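Local coordinates for Avidin/streptavidin (PDB 3SZI), which probably binds biotin with high affinity, as avidins and streptavidin do, in a pocket at one end of an eight-stranded beta barrel, at residues A[11-16]-A[117-122]; A[20-25]-A[33-38]; A[60-65]-A[79-84]. All coordinates share one frame; numbering follows the deposited sequence.

Interaction 1. Residues A[11-16]-A[117-122]; sequences SAWVNQ and FSQTSA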
ATOM      1  N   SER A  11       0.564 -13.718  12.204  1.00 14.92           N
ATOM      2  CA  SER A  11      -0.888 -13.784  12.326  1.00 13.39           C
ATOM      3  C   SER A  11      -1.464 -13.898  10.916  1.00 11.44           C
ATOM      4  O   SER A  11      -0.895 -13.347   9.981  1.00 13.55           O
ATOM      5  CB  SER A  11      -1.465 -12.552  13.050  1.00 14.06           C
ATOM      6  OG  SER A  11      -1.124 -11.332  12.400  1.00 14.24           O
ATOM      7  N   ALA A  12      -2.578 -14.613  10.775  1.00 11.55           N
ATOM      8  CA  ALA A  12      -3.214 -14.848   9.492  1.00 11.32           C
ATOM      9  C   ALA A  12      -4.657 -14.393   9.526  1.00 11.00           C
ATOM     10  O   ALA A  12      -5.322 -14.466  10.569  1.00 11.05           O
ATOM     11  CB  ALA A  12      -3.147 -16.316   9.111  1.00 12.02           C
ATOM     12  N   TRP A  13      -5.139 -13.948   8.366  1.00 10.46           N
ATOM     13  CA  TRP A  13      -6.408 -13.203   8.288  1.00 11.28           C
ATOM     14  C   TRP A  13      -7.124 -13.629   7.021  1.00 11.03           C
ATOM     15  O   TRP A  13      -6.522 -13.595   5.962  1.00 11.12           O
ATOM     16  CB  TRP A  13      -6.085 -11.706   8.257  1.00 12.49           C
ATOM     17  CG  TRP A  13      -5.218 -11.313   9.393  1.00 11.75           C
ATOM     18  CD1 TRP A  13      -3.848 -11.300   9.421  1.00 11.47           C
ATOM     19  CD2 TRP A  13      -5.653 -10.949  10.712  1.00 12.59           C
ATOM     20  NE1 TRP A  13      -3.402 -10.919  10.672  1.00 12.11           N
ATOM     21  CE2 TRP A  13      -4.490 -10.702  11.480  1.00 12.35           C
ATOM     22  CE3 TRP A  13      -6.907 -10.784  11.304  1.00 14.01           C
ATOM     23  CZ2 TRP A  13      -4.544 -10.297  12.824  1.00 14.15           C
ATOM     24  CZ3 TRP A  13      -6.966 -10.375  12.623  1.00 13.91           C
ATOM     25  CH2 TRP A  13      -5.785 -10.146  13.374  1.00 14.62           C
ATOM     26  N   VAL A  14      -8.400 -14.005   7.122  1.00 10.71           N
ATOM     27  CA  VAL A  14      -9.133 -14.550   5.979  1.00 11.38           C
ATOM     28  C   VAL A  14     -10.353 -13.685   5.700  1.00 10.94           C
ATOM     29  O   VAL A  14     -11.048 -13.293   6.642  1.00 11.43           O
ATOM     30  CB  VAL A  14      -9.543 -16.022   6.232  1.00 10.80           C
ATOM     31  CG1 VAL A  14     -10.517 -16.142   7.376  1.00 13.41           C
ATOM     32  CG2 VAL A  14     -10.135 -16.605   4.948  1.00 12.94           C
ATOM     33  N   ASN A  15     -10.605 -13.376   4.430  1.00 11.80           N
ATOM     34  CA  ASN A  15     -11.706 -12.469   4.103  1.00 11.54           C
ATOM     35  C   ASN A  15     -12.933 -13.232   3.610  1.00 12.15           C
ATOM     36  O   ASN A  15     -12.968 -14.469   3.647  1.00 12.64           O
ATOM     37  CB  ASN A  15     -11.262 -11.349   3.152  1.00 12.30           C
ATOM     38  CG  ASN A  15     -10.992 -11.844   1.722  1.00 12.04           C
ATOM     39  OD1 ASN A  15     -11.400 -12.952   1.351  1.00 12.28           O
ATOM     40  ND2 ASN A  15     -10.290 -11.026   0.923  1.00 14.00           N
ATOM     41  N   GLN A  16     -13.946 -12.472   3.222  1.00 12.41           N
ATOM     42  CA  GLN A  16     -15.216 -13.039   2.821  1.00 13.99           C
ATOM     43  C   GLN A  16     -15.142 -13.934   1.587  1.00 14.61           C
ATOM     44  O   GLN A  16     -16.087 -14.705   1.346  1.00 15.43           O
ATOM     45  CB  GLN A  16     -16.225 -11.910   2.571  1.00 14.69           C
ATOM     46  CG  GLN A  16     -15.930 -11.062   1.341  1.00 16.15           C
ATOM     47  CD  GLN A  16     -14.770 -10.054   1.492  1.00 15.85           C
ATOM     48  OE1 GLN A  16     -14.381  -9.661   2.595  1.00 14.52           O
ATOM     49  NE2 GLN A  16     -14.222  -9.632   0.365  1.00 18.44           N
ATOM     50  N   PHE A 117     -11.430  -8.987   7.101  1.00 10.95           N
ATOM     51  CA  PHE A 117     -10.718 -10.223   7.390  1.00 11.41           C
ATOM     52  C   PHE A 117     -10.936 -10.630   8.840  1.00 11.95           C
ATOM     53  O   PHE A 117     -10.938  -9.768   9.734  1.00 13.87           O
ATOM     54  CB  PHE A 117      -9.189 -10.039   7.210  1.00 11.09           C
ATOM     55  CG  PHE A 117      -8.753  -9.702   5.804  1.00 10.56           C
ATOM     56  CD1 PHE A 117      -8.847  -8.403   5.307  1.00 12.10           C
ATOM     57  CD2 PHE A 117      -8.219 -10.687   4.987  1.00 11.59           C
ATOM     58  CE1 PHE A 117      -8.414  -8.110   3.985  1.00 11.43           C
ATOM     59  CE2 PHE A 117      -7.773 -10.398   3.697  1.00 12.86           C
ATOM     60  CZ  PHE A 117      -7.887  -9.118   3.197  1.00 11.50           C
ATOM     61  N   SER A 118     -11.096 -11.934   9.070  1.00 12.55           N
ATOM     62  CA  SER A 118     -11.159 -12.482  10.424  0.50 12.45           C
ATOM     63  C   SER A 118      -9.882 -13.245  10.740  1.00 12.54           C
ATOM     64  O   SER A 118      -9.254 -13.805   9.852  1.00 12.90           O
ATOM     65  CB  SER A 118     -12.346 -13.438  10.576  0.50 13.55           C
ATOM     66  OG  SER A 118     -12.426 -13.934  11.904  0.50 16.81           O
ATOM     67  N   GLN A 119      -9.501 -13.285  12.017  1.00 13.71           N
ATOM     68  CA  GLN A 119      -8.292 -14.051  12.327  0.50 15.59           C
ATOM     69  C   GLN A 119      -8.550 -15.541  12.076  1.00 15.29           C
ATOM     70  O   GLN A 119      -9.672 -16.063  12.179  1.00 16.25           O
ATOM     71  CB  GLN A 119      -7.636 -13.766  13.707  0.50 16.39           C
ATOM     72  CG  GLN A 119      -6.086 -13.602  13.537  0.50 18.04           C
ATOM     73  CD  GLN A 119      -5.186 -14.048  14.701  0.50 17.52           C
ATOM     74  OE1 GLN A 119      -4.722 -13.231  15.502  0.50 20.74           O
ATOM     75  NE2 GLN A 119      -4.892 -15.335  14.754  0.50 18.04           N
ATOM     76  N   THR A 120      -7.494 -16.229  11.666  1.00 15.71           N
ATOM     77  CA  THR A 120      -7.609 -17.651  11.329  1.00 17.04           C
ATOM     78  C   THR A 120      -6.315 -18.426  11.625  1.00 18.10           C
ATOM     79  O   THR A 120      -5.219 -17.855  11.693  1.00 18.09           O
ATOM     80  CB  THR A 120      -8.010 -17.833   9.844  1.00 17.14           C
ATOM     81  OG1 THR A 120      -8.369 -19.194   9.615  1.00 19.26           O
ATOM     82  CG2 THR A 120      -6.862 -17.465   8.894  1.00 15.95           C
ATOM     83  N   SER A 121      -6.467 -19.734  11.812  1.00 20.03           N
ATOM     84  CA  SER A 121      -5.333 -20.639  11.970  1.00 21.86           C
ATOM     85  C   SER A 121      -5.827 -22.042  11.670  1.00 23.12           C
ATOM     86  O   SER A 121      -7.043 -22.295  11.702  1.00 23.58           O
ATOM     87  CB  SER A 121      -4.753 -20.558  13.391  1.00 23.08           C
ATOM     88  OG  SER A 121      -5.633 -21.163  14.319  1.00 26.70           O
ATOM     89  N   ALA A 122      -4.908 -22.961  11.379  1.00 23.94           N
ATOM     90  CA  ALA A 122      -5.304 -24.342  11.111  1.00 25.88           C
ATOM     91  C   ALA A 122      -5.721 -25.046  12.409  1.00 27.18           C
ATOM     92  O   ALA A 122      -5.274 -24.719  13.519  1.00 27.84           O
ATOM     93  CB  ALA A 122      -4.190 -25.107  10.386  1.00 24.84           C
ATOM     94  OXT ALA A 122      -6.554 -25.955  12.383  1.00 29.50           O
TER
HETATM   95  O   HOH W   1      -3.172 -16.541  12.853  1.00 18.66           O
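The seam that closes the avidin beta barrel runs here, where strand 12-15 at the start of the chain meets strand 111-120 at its end, antiparallel and strongly twisted (136° between the local axes). Val14 and Ser118 form the hydrogen-bonded pair at its middle: Val14 N gives to Ser118 O at 2.9 Å and Ser118 N to Val14 O at 2.8 Å. Farther on, Thr120 N also gives to Ala12 O (3.0 Å), and beyond it a water accepts from Ala12 N and donates to Thr120 O, carrying the pairing on where the strands diverge. Trp13, Asn15, Phe117 and Gln119 share the other face from Val14 and Ser118. In the conformer described, Gln119 lays CG over the six-membered ring of Trp13, 3.4 Å from its centroid and almost straight above it, a CH-pi contact. Trp13 NE1 gives its proton to Ser11 OG (2.9 Å), which also bonds to Thr8 O; this helps to hold the indole's rotation. Asn15 runs alongside Phe117 and sets CB over one face of the phenyl ring, 3.8 Å from the centroid; with CG between backbone N and carbonyl carbon (chi1 72°), its OD1 takes bonds from Asp17 N and Ser19 N. Between the two ring contacts, Trp13 CB and Phe117 CB meet at 3.7 Å. Strand 20-26 pairs with the other edge of strand 12-15 and strand 91-101 with that of strand 111-120, while Tyr36 of strand 31-37 packs on Asn15 and Phe117.

Interaction 2. Residues A[20-25]-A[33-38]; sequences TLYINS and TGSYIN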
ATOM      1  N   THR A  20      -6.479 -15.229   1.965  1.00 11.13           N
ATOM      2  CA  THR A  20      -5.796 -15.102   3.234  1.00 11.43           C
ATOM      3  C   THR A  20      -4.527 -14.262   3.131  1.00 10.03           C
ATOM      4  O   THR A  20      -3.723 -14.437   2.211  1.00 11.20           O
ATOM      5  CB  THR A  20      -5.402 -16.519   3.776  1.00 11.69           C
ATOM      6  OG1 THR A  20      -6.573 -17.351   3.805  1.00 14.33           O
ATOM      7  CG2 THR A  20      -4.782 -16.467   5.187  1.00 12.48           C
ATOM      8  N   LEU A  21      -4.385 -13.332   4.067  1.00 10.38           N
ATOM      9  CA  LEU A  21      -3.122 -12.650   4.334  1.00 10.41           C
ATOM     10  C   LEU A  21      -2.377 -13.398   5.419  1.00 10.35           C
ATOM     11  O   LEU A  21      -2.906 -13.570   6.518  1.00 11.07           O
ATOM     12  CB  LEU A  21      -3.398 -11.214   4.802  1.00 10.70           C
ATOM     13  CG  LEU A  21      -2.171 -10.454   5.319  1.00 11.26           C
ATOM     14  CD1 LEU A  21      -1.186 -10.143   4.230  1.00 13.47           C
ATOM     15  CD2 LEU A  21      -2.606  -9.162   5.991  1.00 12.27           C
ATOM     16  N   TYR A  22      -1.162 -13.841   5.095  1.00 10.68           N
ATOM     17  CA  TYR A  22      -0.290 -14.505   6.052  1.00 11.09           C
ATOM     18  C   TYR A  22       0.802 -13.489   6.415  1.00 11.54           C
ATOM     19  O   TYR A  22       1.673 -13.199   5.585  1.00 12.25           O
ATOM     20  CB  TYR A  22       0.362 -15.750   5.431  1.00 11.29           C
ATOM     21  CG  TYR A  22      -0.633 -16.753   4.895  1.00 11.04           C
ATOM     22  CD1 TYR A  22      -1.092 -16.668   3.584  1.00 12.65           C
ATOM     23  CD2 TYR A  22      -1.107 -17.808   5.700  1.00 12.11           C
ATOM     24  CE1 TYR A  22      -2.028 -17.589   3.070  1.00 12.56           C
ATOM     25  CE2 TYR A  22      -2.014 -18.747   5.203  1.00 13.10           C
ATOM     26  CZ  TYR A  22      -2.483 -18.628   3.886  1.00 12.51           C
ATOM     27  OH  TYR A  22      -3.392 -19.530   3.383  1.00 14.33           O
ATOM     28  N   ILE A  23       0.725 -12.899   7.602  1.00 12.29           N
ATOM     29  CA  ILE A  23       1.751 -11.925   8.005  1.00 13.40           C
ATOM     30  C   ILE A  23       2.943 -12.715   8.526  1.00 14.63           C
ATOM     31  O   ILE A  23       2.801 -13.533   9.450  1.00 17.00           O
ATOM     32  CB  ILE A  23       1.253 -10.901   9.067  1.00 13.51           C
ATOM     33  CG1 ILE A  23       0.072 -10.094   8.508  1.00 12.84           C
ATOM     34  CG2 ILE A  23       2.410 -10.001   9.529  1.00 14.44           C
ATOM     35  CD1 ILE A  23      -0.534  -9.055   9.479  1.00 13.80           C
ATOM     36  N   ASN A  24       4.114 -12.483   7.931  1.00 14.47           N
ATOM     37  CA  ASN A  24       5.327 -13.183   8.326  0.50 16.15           C
ATOM     38  C   ASN A  24       6.093 -12.410   9.409  1.00 16.58           C
ATOM     39  O   ASN A  24       6.321 -12.931  10.513  1.00 20.05           O
ATOM     40  CB  ASN A  24       6.220 -13.460   7.098  0.50 16.24           C
ATOM     41  CG  ASN A  24       5.649 -14.546   6.152  0.50 17.81           C
ATOM     42  OD1 ASN A  24       5.025 -15.516   6.586  0.50 19.58           O
ATOM     43  ND2 ASN A  24       5.896 -14.386   4.851  0.50 20.74           N
ATOM     44  N   SER A  25       6.503 -11.184   9.105  1.00 15.96           N
ATOM     45  CA  SER A  25       7.274 -10.395  10.052  0.50 14.80           C
ATOM     46  C   SER A  25       6.692  -9.009  10.196  1.00 14.29           C
ATOM     47  O   SER A  25       6.063  -8.477   9.270  1.00 13.37           O
ATOM     48  CB  SER A  25       8.743 -10.297   9.630  0.50 15.37           C
ATOM     49  OG  SER A  25       8.883  -9.519   8.450  0.50 13.13           O
ATOM     50  N   THR A  33       6.190  -7.825   6.347  1.00 11.77           N
ATOM     51  CA  THR A  33       6.321  -8.732   5.222  1.00 12.42           C
ATOM     52  C   THR A  33       5.304  -9.868   5.356  1.00 11.66           C
ATOM     53  O   THR A  33       4.833 -10.157   6.460  1.00 11.49           O
ATOM     54  CB  THR A  33       7.728  -9.370   5.083  1.00 12.79           C
ATOM     55  OG1 THR A  33       7.920 -10.350   6.110  1.00 14.75           O
ATOM     56  CG2 THR A  33       8.820  -8.318   5.156  1.00 14.65           C
ATOM     57  N   GLY A  34       4.928 -10.479   4.237  1.00 11.45           N
ATOM     58  CA  GLY A  34       4.012 -11.610   4.302  1.00 11.43           C
ATOM     59  C   GLY A  34       3.753 -12.160   2.932  1.00 10.91           C
ATOM     60  O   GLY A  34       4.481 -11.853   1.982  1.00 12.21           O
ATOM     61  N   SER A  35       2.707 -12.977   2.870  1.00 11.02           N
ATOM     62  CA  SER A  35       2.251 -13.563   1.622  0.50 11.95           C
ATOM     63  C   SER A  35       0.742 -13.470   1.580  1.00 11.33           C
ATOM     64  O   SER A  35       0.082 -13.441   2.640  1.00 11.84           O
ATOM     65  CB  SER A  35       2.670 -15.031   1.521  0.50 13.26           C
ATOM     66  OG  SER A  35       2.082 -15.790   2.558  0.50 17.87           O
ATOM     67  N   TYR A  36       0.196 -13.440   0.372  1.00 10.73           N
ATOM     68  CA  TYR A  36      -1.250 -13.426   0.211  1.00 11.61           C
ATOM     69  C   TYR A  36      -1.650 -14.535  -0.756  1.00 11.38           C
ATOM     70  O   TYR A  36      -0.986 -14.732  -1.815  1.00 11.64           O
ATOM     71  CB  TYR A  36      -1.657 -12.058  -0.347  1.00 12.43           C
ATOM     72  CG  TYR A  36      -3.132 -11.756  -0.313  1.00 11.72           C
ATOM     73  CD1 TYR A  36      -3.949 -12.039  -1.411  1.00 13.34           C
ATOM     74  CD2 TYR A  36      -3.709 -11.152   0.810  1.00 12.35           C
ATOM     75  CE1 TYR A  36      -5.320 -11.757  -1.379  1.00 12.55           C
ATOM     76  CE2 TYR A  36      -5.069 -10.843   0.834  1.00 13.28           C
ATOM     77  CZ  TYR A  36      -5.870 -11.166  -0.257  1.00 12.52           C
ATOM     78  OH  TYR A  36      -7.218 -10.846  -0.268  1.00 15.83           O
ATOM     79  N   ILE A  37      -2.735 -15.244  -0.443  1.00 11.16           N
ATOM     80  CA  ILE A  37      -3.293 -16.197  -1.396  1.00 11.42           C
ATOM     81  C   ILE A  37      -4.721 -15.772  -1.691  1.00 11.32           C
ATOM     82  O   ILE A  37      -5.548 -15.700  -0.787  1.00 11.96           O
ATOM     83  CB  ILE A  37      -3.266 -17.650  -0.885  1.00 11.72           C
ATOM     84  CG1 ILE A  37      -1.792 -18.085  -0.707  1.00 11.60           C
ATOM     85  CG2 ILE A  37      -4.037 -18.570  -1.869  1.00 11.14           C
ATOM     86  CD1 ILE A  37      -1.607 -19.486  -0.184  1.00 12.14           C
ATOM     87  N   ASN A  38      -4.975 -15.441  -2.948  1.00 12.16           N
ATOM     88  CA  ASN A  38      -6.286 -15.054  -3.406  1.00 12.67           C
ATOM     89  C   ASN A  38      -7.125 -16.290  -3.698  1.00 13.24           C
ATOM     90  O   ASN A  38      -6.658 -17.209  -4.372  1.00 13.52           O
ATOM     91  CB  ASN A  38      -6.102 -14.226  -4.673  1.00 13.84           C
ATOM     92  CG  ASN A  38      -7.367 -14.001  -5.400  1.00 15.14           C
ATOM     93  OD1 ASN A  38      -8.381 -13.671  -4.811  1.00 16.37           O
ATOM     94  ND2 ASN A  38      -7.298 -14.093  -6.716  1.00 15.73           N
TER
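Thr33 O is gripped by two successive amides of the facing strand, Asn24 N at 2.8 Å and Ser25 N at a longer 3.3 Å, both arriving from the same face of its carbonyl plane. This is a classic beta bulge: Asn24 and Ser25 together face Thr33, and the register of the antiparallel hairpin shifts by one residue. Past the bulge, Thr33 N returns a bond to Ser25 O, and in the Ser25 conformer described the hydroxyls Ser25 OG and Thr33 OG1 join at 2.7 Å. Both side chains hold the hydroxyl tucked back over their own backbone (chi1 68° and 73°), which turns the two oxygens to each other on the same side of the sheet. On the other side of the bulge the pairing is regular, with doubly bonded pairs Tyr22-Ser35 and Thr20-Ile37; Tyr22 N meets Ser35 O at 2.8 Å. Gly34 sits opposite Ile23, its CA only 3.1 Å from Tyr22 O. Tyr22 and Ile37 lie on one face, where Ile37 CD1 touches Tyr22 CE1 at 3.8 Å, and Thr20 CG2 covers one face of the phenol ring. The Tyr22 hydroxyl and Thr20 OG1 both bond to the guanidinium of Arg39. Leu21 and Tyr36 occupy the opposite face, with Leu21 CB beside Tyr36 CD2; Thr20 O lies over one face of the Tyr36 ring. The chemistry is thus divided: Leu21, Ile23 and Tyr36 turn into the barrel, whereas the other face mixes hydroxyls, the Tyr22-Ile37 contact and the Arg39 charge, with the bulge accommodated by one shared acceptor.

Interaction 3. Residues A[60-65]-A[79-84]; sequences AISFST and SWSGFY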
ATOM      1  N   ALA A  60      -3.526   0.566  12.932  1.00 10.98           N
ATOM      2  CA  ALA A  60      -3.571   0.869  11.493  1.00 10.44           C
ATOM      3  C   ALA A  60      -2.648  -0.071  10.726  1.00 10.14           C
ATOM      4  O   ALA A  60      -1.563  -0.407  11.208  1.00 11.21           O
ATOM      5  CB  ALA A  60      -3.153   2.325  11.264  1.00 11.66           C
ATOM      6  N   ILE A  61      -3.062  -0.468   9.515  1.00  9.80           N
ATOM      7  CA  ILE A  61      -2.229  -1.334   8.724  1.00 10.37           C
ATOM      8  C   ILE A  61      -2.412  -0.987   7.251  1.00 10.16           C
ATOM      9  O   ILE A  61      -3.528  -0.672   6.815  1.00 11.21           O
ATOM     10  CB  ILE A  61      -2.547  -2.833   8.995  1.00  9.85           C
ATOM     11  CG1 ILE A  61      -1.750  -3.769   8.089  1.00 10.87           C
ATOM     12  CG2 ILE A  61      -4.052  -3.124   8.828  1.00 11.29           C
ATOM     13  CD1 ILE A  61      -1.842  -5.258   8.478  1.00 11.76           C
ATOM     14  N   SER A  62      -1.315  -1.054   6.506  1.00 10.16           N
ATOM     15  CA  SER A  62      -1.407  -1.083   5.057  0.50 10.65           C
ATOM     16  C   SER A  62      -0.618  -2.262   4.571  1.00 10.36           C
ATOM     17  O   SER A  62       0.413  -2.620   5.161  1.00 10.90           O
ATOM     18  CB  SER A  62      -0.864   0.193   4.440  0.50 12.07           C
ATOM     19  OG  SER A  62      -0.963   0.128   3.035  0.50 14.88           O
ATOM     20  N   PHE A  63      -1.120  -2.890   3.516  1.00 10.09           N
ATOM     21  CA  PHE A  63      -0.346  -3.948   2.894  1.00 10.33           C
ATOM     22  C   PHE A  63      -0.625  -3.938   1.418  1.00 10.45           C
ATOM     23  O   PHE A  63      -1.704  -3.516   0.993  1.00 11.42           O
ATOM     24  CB  PHE A  63      -0.559  -5.331   3.548  1.00 10.89           C
ATOM     25  CG  PHE A  63      -1.962  -5.837   3.545  1.00 10.52           C
ATOM     26  CD1 PHE A  63      -2.831  -5.494   4.581  1.00 11.66           C
ATOM     27  CD2 PHE A  63      -2.401  -6.729   2.569  1.00 11.58           C
ATOM     28  CE1 PHE A  63      -4.136  -5.988   4.621  1.00 12.95           C
ATOM     29  CE2 PHE A  63      -3.710  -7.221   2.618  1.00 12.59           C
ATOM     30  CZ  PHE A  63      -4.567  -6.847   3.656  1.00 13.14           C
ATOM     31  N   SER A  64       0.380  -4.336   0.638  1.00 10.36           N
ATOM     32  CA  SER A  64       0.246  -4.324  -0.810  0.50 11.16           C
ATOM     33  C   SER A  64       0.916  -5.509  -1.441  1.00 10.58           C
ATOM     34  O   SER A  64       1.934  -5.984  -0.951  1.00 10.95           O
ATOM     35  CB  SER A  64       0.861  -3.060  -1.406  0.50 11.61           C
ATOM     36  OG  SER A  64       0.235  -1.902  -0.902  0.50 14.28           O
ATOM     37  N   THR A  65       0.337  -5.949  -2.560  1.00 11.19           N
ATOM     38  CA  THR A  65       0.898  -7.068  -3.284  1.00 12.08           C
ATOM     39  C   THR A  65       0.907  -6.774  -4.775  1.00 12.49           C
ATOM     40  O   THR A  65      -0.062  -6.235  -5.324  1.00 13.03           O
ATOM     41  CB  THR A  65       0.144  -8.395  -3.013  1.00 13.50           C
ATOM     42  OG1 THR A  65       0.967  -9.492  -3.445  1.00 15.27           O
ATOM     43  CG2 THR A  65      -1.163  -8.457  -3.737  1.00 14.66           C
ATOM     44  N   SER A  79      -3.479  -2.599  -3.175  1.00 12.18           N
ATOM     45  CA  SER A  79      -3.082  -2.024  -1.903  1.00 13.09           C
ATOM     46  C   SER A  79      -4.279  -1.927  -1.001  1.00 11.68           C
ATOM     47  O   SER A  79      -5.338  -1.400  -1.397  1.00 13.66           O
ATOM     48  CB  SER A  79      -2.512  -0.635  -2.083  1.00 13.93           C
ATOM     49  OG  SER A  79      -1.340  -0.705  -2.862  1.00 16.49           O
ATOM     50  N   TRP A  80      -4.114  -2.439   0.224  1.00 11.20           N
ATOM     51  CA  TRP A  80      -5.175  -2.380   1.239  1.00 10.88           C
ATOM     52  C   TRP A  80      -4.768  -1.408   2.322  1.00 10.43           C
ATOM     53  O   TRP A  80      -3.601  -1.389   2.746  1.00 11.84           O
ATOM     54  CB  TRP A  80      -5.338  -3.736   1.910  1.00 11.00           C
ATOM     55  CG  TRP A  80      -5.916  -4.879   1.087  1.00 10.96           C
ATOM     56  CD1 TRP A  80      -7.195  -5.351   1.143  1.00 11.45           C
ATOM     57  CD2 TRP A  80      -5.206  -5.760   0.179  1.00 10.65           C
ATOM     58  NE1 TRP A  80      -7.345  -6.447   0.309  1.00 12.75           N
ATOM     59  CE2 TRP A  80      -6.143  -6.701  -0.309  1.00 10.98           C
ATOM     60  CE3 TRP A  80      -3.890  -5.798  -0.307  1.00 11.41           C
ATOM     61  CZ2 TRP A  80      -5.790  -7.721  -1.204  1.00 12.55           C
ATOM     62  CZ3 TRP A  80      -3.536  -6.822  -1.199  1.00 12.15           C
ATOM     63  CH2 TRP A  80      -4.491  -7.757  -1.642  1.00 11.49           C
ATOM     64  N   SER A  81      -5.735  -0.601   2.763  1.00 10.34           N
ATOM     65  CA  SER A  81      -5.551   0.262   3.925  1.00 11.19           C
ATOM     66  C   SER A  81      -6.629  -0.117   4.918  1.00 11.00           C
ATOM     67  O   SER A  81      -7.794  -0.269   4.544  1.00 11.77           O
ATOM     68  CB  SER A  81      -5.727   1.734   3.528  1.00 12.24           C
ATOM     69  OG  SER A  81      -4.698   2.150   2.647  1.00 14.90           O
ATOM     70  N   GLY A  82      -6.260  -0.290   6.184  1.00 11.18           N
ATOM     71  CA  GLY A  82      -7.256  -0.727   7.105  1.00 11.39           C
ATOM     72  C   GLY A  82      -6.854  -0.670   8.548  1.00 10.46           C
ATOM     73  O   GLY A  82      -5.839  -0.084   8.906  1.00 10.54           O
ATOM     74  N   PHE A  83      -7.682  -1.277   9.379  1.00 10.44           N
ATOM     75  CA  PHE A  83      -7.455  -1.186  10.796  1.00 10.68           C
ATOM     76  C   PHE A  83      -7.912  -2.461  11.479  1.00 11.19           C
ATOM     77  O   PHE A  83      -8.860  -3.138  11.062  1.00 11.47           O
ATOM     78  CB  PHE A  83      -8.192   0.039  11.391  1.00 11.61           C
ATOM     79  CG  PHE A  83      -9.644   0.088  11.045  1.00 11.78           C
ATOM     80  CD1 PHE A  83     -10.058   0.791   9.920  1.00 13.28           C
ATOM     81  CD2 PHE A  83     -10.589  -0.593  11.807  1.00 13.78           C
ATOM     82  CE1 PHE A  83     -11.404   0.804   9.540  1.00 14.51           C
ATOM     83  CE2 PHE A  83     -11.938  -0.559  11.458  1.00 16.11           C
ATOM     84  CZ  PHE A  83     -12.337   0.134  10.321  1.00 15.46           C
ATOM     85  N   TYR A  84      -7.202  -2.768  12.543  1.00 12.05           N
ATOM     86  CA  TYR A  84      -7.512  -3.904  13.401  1.00 13.35           C
ATOM     87  C   TYR A  84      -8.591  -3.507  14.395  1.00 15.07           C
ATOM     88  O   TYR A  84      -8.553  -2.411  14.974  1.00 15.30           O
ATOM     89  CB  TYR A  84      -6.240  -4.339  14.146  1.00 14.31           C
ATOM     90  CG  TYR A  84      -6.517  -5.355  15.221  1.00 14.82           C
ATOM     91  CD1 TYR A  84      -6.529  -6.720  14.927  1.00 14.86           C
ATOM     92  CD2 TYR A  84      -6.789  -4.952  16.534  1.00 15.97           C
ATOM     93  CE1 TYR A  84      -6.811  -7.676  15.938  1.00 16.20           C
ATOM     94  CE2 TYR A  84      -7.079  -5.882  17.535  1.00 16.14           C
ATOM     95  CZ  TYR A  84      -7.073  -7.236  17.229  1.00 16.60           C
ATOM     96  OH  TYR A  84      -7.343  -8.179  18.192  1.00 19.59           O
TER
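Phe63 and Trp80 lie almost flat against each other across the hairpin, the phenyl ring in an offset stack with the five-membered ring of the indole, planes 16° apart and centroids 4.4 Å. The overlap is shifted toward the rims: Phe63 CE2 sits over Trp80 CD2 at a tight 3.2 Å, while Trp80 CB lies over the phenyl face, 3.7 Å from its centroid. A chi1 of 59° folds the Phe63 ring above its own main chain and brings it across toward the neighbouring strand. Thr65 CG2 meets the indole edge instead, 3.8 Å from Trp80 CZ3. Beneath the stack the two residues form a hydrogen-bonded pair, with Trp80 N to Phe63 O at 2.7 Å; Ile61 and Gly82 repeat the pattern. The opposite face carries serines: in the conformers described, Ser64 OG and Ser79 OG are bonded at 2.8 Å, and Ser62 OG bonds to Ser79 OG of the second subunit, so this hydroxyl-lined surface belongs to the subunit interface. Inside, Trp80 NE1 gives to Asp115 OD2, and Tyr36 and Trp97 meet the indole with inclined rings. Such a cluster of aromatic residues within an antiparallel barrel is characteristic of the avidin fold, where tryptophans line the biotin pocket, and Trp80 is consistent with that role.

In the fold
From the N terminus, residues 11-16 enter interaction 1 at once but wait for their partner until 117-122, so this contact closes a loop of a hundred residues and with it the barrel. The other two lie within that loop, in series: interaction 2 closes the short hairpin of strands 20-26 and 31-37 before interaction 3 joins strands 60-66 and 73-86. None cross. Interactions 1 and 2 are continuous in the shared sheet. Interaction 3 reaches both through side-chain contacts, where Trp13 touches Tyr84, Phe117 touches Phe63, Leu21 touches Phe63, and Ile23 packs on Ile61.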